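Local coordinates for protein putative PTS system, cellobiose-specific IIA component (Streptococcus mutans, PDB 3L8R) that probably acts as a phosphocarrier in a sugar phosphotransferase system, accepting a phosphoryl group from HPr and passing it on during sugar uptake, at residues A[33-37]-A[66-70]. Residues are numbered along the deposited sequence; the frame is centred on the assembly and turned at random.
Sequences NSGNA and ELLKA
One face of the Asn-33 amide is covered by the aliphatic part of Lys-69, whose chain crosses the asparagine at about a right angle. Asn-33 ND2 comes to 3.8 Å from Lys-69 CB, and OD1 of the same amide lies near Lys-69 CD, so the contact is van der Waals. At Asn-36 it is the oxygen that touches: OD1 rests 3.9 Å from Glu-66 CG, which lies tilted out of the amide plane, and this amide and the Glu-66 carboxylate are turned 46° apart. Glu-66 bends at chi2 (-54°), and OE1 accepts from Lys-69 NZ at 3.0 Å through its syn lone pair, on the side of OE2, a salt bridge between two residues one turn apart on the same helix, at the more exposed side of the contact.

Deeper in, the packing turns apolar. Ala-37 CB presses against Leu-67 CG at 3.7 Å and also touches Glu-66 CB, while Ser-34 CB meets Leu-67 CD2 at 3.8 Å and also touches Ala-70 CB. The small side chains of Ser-34, Ala-37 and Ala-70 are consistent with the segment axes coming within 7.9 Å. Ser-34 OG is hydrogen-bonded to His-99 ND1, with a weak second bond to Ile-30 O, and Leu-100 and Thr-103 close the inner side from helix 91-118.

Helices 20-49 and 53-82 thus run antiparallel, 155° between the directions of these segments, as neighbours in the up-down three-helix bundle of the lactose/cellobiose IIA family, where the side chain of Ser-34 lies about 8 Å from that of His-95, the predicted phosphorylation site.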
ATOM      1  N   ASN A  33      12.914 -10.160  -0.403  1.00 20.08           N
ATOM      2  CA  ASN A  33      12.693 -10.128  -1.839  1.00 19.92           C
ATOM      3  C   ASN A  33      11.863  -8.954  -2.291  1.00 19.46           C
ATOM      4  O   ASN A  33      12.090  -8.403  -3.370  1.00 19.47           O
ATOM      5  CB  ASN A  33      12.104 -11.437  -2.338  1.00 20.01           C
ATOM      6  CG  ASN A  33      13.113 -12.573  -2.279  1.00 20.15           C
ATOM      7  OD1 ASN A  33      14.275 -12.403  -2.663  1.00 21.43           O
ATOM      8  ND2 ASN A  33      12.670 -13.741  -1.812  1.00 18.09           N
ATOM      9  N   SER A  34      10.928  -8.511  -1.472  1.00 18.79           N
ATOM     10  CA  SER A  34      10.176  -7.359  -1.933  1.00 18.54           C
ATOM     11  C   SER A  34      10.979  -6.085  -1.725  1.00 17.39           C
ATOM     12  O   SER A  34      10.928  -5.189  -2.576  1.00 16.93           O
ATOM     13  CB  SER A  34       8.724  -7.328  -1.410  1.00 19.36           C
ATOM     14  OG  SER A  34       8.596  -6.651  -0.151  1.00 23.88           O
ATOM     15  N   GLY A  35      11.798  -6.054  -0.664  1.00 17.58           N
ATOM     16  CA  GLY A  35      12.736  -4.931  -0.420  1.00 18.21           C
ATOM     17  C   GLY A  35      13.642  -4.755  -1.637  1.00 19.78           C
ATOM     18  O   GLY A  35      13.821  -3.657  -2.171  1.00 21.29           O
ATOM     19  N   ASN A  36      14.200  -5.854  -2.116  1.00 20.46           N
ATOM     20  CA  ASN A  36      15.034  -5.813  -3.291  1.00 21.05           C
ATOM     21  C   ASN A  36      14.251  -5.321  -4.502  1.00 21.04           C
ATOM     22  O   ASN A  36      14.736  -4.461  -5.263  1.00 21.32           O
ATOM     23  CB  ASN A  36      15.599  -7.186  -3.577  1.00 21.54           C
ATOM     24  CG  ASN A  36      16.708  -7.147  -4.610  1.00 23.98           C
ATOM     25  OD1 ASN A  36      16.879  -8.080  -5.391  1.00 27.16           O
ATOM     26  ND2 ASN A  36      17.476  -6.080  -4.609  1.00 25.64           N
ATOM     27  N   ALA A  37      13.030  -5.839  -4.675  1.00 19.89           N
ATOM     28  CA  ALA A  37      12.231  -5.452  -5.840  1.00 17.98           C
ATOM     29  C   ALA A  37      11.919  -3.993  -5.716  1.00 17.47           C
ATOM     30  O   ALA A  37      11.933  -3.275  -6.713  1.00 17.53           O
ATOM     31  CB  ALA A  37      10.945  -6.299  -5.973  1.00 17.70           C
ATOM     32  N   GLU A  66      11.913 -10.465  -9.096  1.00 23.21           N
ATOM     33  CA  GLU A  66      12.078 -10.557  -7.653  1.00 23.19           C
ATOM     34  C   GLU A  66      10.760 -10.548  -6.883  1.00 22.86           C
ATOM     35  O   GLU A  66      10.542 -11.380  -5.967  1.00 22.47           O
ATOM     36  CB  GLU A  66      12.993  -9.451  -7.158  1.00 22.92           C
ATOM     37  CG  GLU A  66      14.229  -9.354  -7.980  1.00 23.41           C
ATOM     38  CD  GLU A  66      14.984 -10.688  -8.095  1.00 23.14           C
ATOM     39  OE1 GLU A  66      14.762 -11.653  -7.313  1.00 21.25           O
ATOM     40  OE2 GLU A  66      15.830 -10.747  -8.987  1.00 24.08           O
ATOM     41  N   LEU A  67       9.883  -9.621  -7.261  1.00 22.51           N
ATOM     42  CA  LEU A  67       8.584  -9.528  -6.621  1.00 22.55           C
ATOM     43  C   LEU A  67       7.889 -10.867  -6.662  1.00 22.29           C
ATOM     44  O   LEU A  67       7.364 -11.308  -5.650  1.00 22.78           O
ATOM     45  CB  LEU A  67       7.709  -8.459  -7.264  1.00 22.71           C
ATOM     46  CG  LEU A  67       7.425  -7.167  -6.512  1.00 23.24           C
ATOM     47  CD1 LEU A  67       6.091  -6.655  -7.041  1.00 20.89           C
ATOM     48  CD2 LEU A  67       7.364  -7.385  -4.984  1.00 20.19           C
ATOM     49  N   LEU A  68       7.913 -11.523  -7.811  1.00 22.00           N
ATOM     50  CA  LEU A  68       7.299 -12.845  -7.946  1.00 23.26           C
ATOM     51  C   LEU A  68       7.681 -13.835  -6.856  1.00 22.40           C
ATOM     52  O   LEU A  68       6.826 -14.613  -6.391  1.00 21.28           O
ATOM     53  CB  LEU A  68       7.612 -13.464  -9.310  1.00 24.57           C
ATOM     54  CG  LEU A  68       6.430 -14.301  -9.789  1.00 29.04           C
ATOM     55  CD1 LEU A  68       5.602 -13.438 -10.794  1.00 30.75           C
ATOM     56  CD2 LEU A  68       6.863 -15.712 -10.369  1.00 31.78           C
ATOM     57  N   LYS A  69       8.941 -13.789  -6.416  1.00 22.14           N
ATOM     58  CA  LYS A  69       9.365 -14.704  -5.350  1.00 22.87           C
ATOM     59  C   LYS A  69       8.597 -14.388  -4.086  1.00 23.28           C
ATOM     60  O   LYS A  69       8.174 -15.328  -3.349  1.00 23.42           O
ATOM     61  CB  LYS A  69      10.861 -14.651  -5.084  1.00 23.09           C
ATOM     62  CG  LYS A  69      11.740 -14.954  -6.291  1.00 23.19           C
ATOM     63  CD  LYS A  69      13.175 -14.535  -6.005  1.00 26.76           C
ATOM     64  CE  LYS A  69      14.112 -14.940  -7.184  1.00 27.88           C
ATOM     65  NZ  LYS A  69      15.523 -14.571  -6.864  1.00 30.00           N
ATOM     66  N   ALA A  70       8.395 -13.082  -3.856  1.00 22.75           N
ATOM     67  CA  ALA A  70       7.644 -12.595  -2.695  1.00 22.28           C
ATOM     68  C   ALA A  70       6.172 -12.933  -2.816  1.00 22.85           C
ATOM     69  O   ALA A  70       5.585 -13.472  -1.857  1.00 23.01           O
ATOM     70  CB  ALA A  70       7.883 -11.106  -2.453  1.00 21.16           C
TER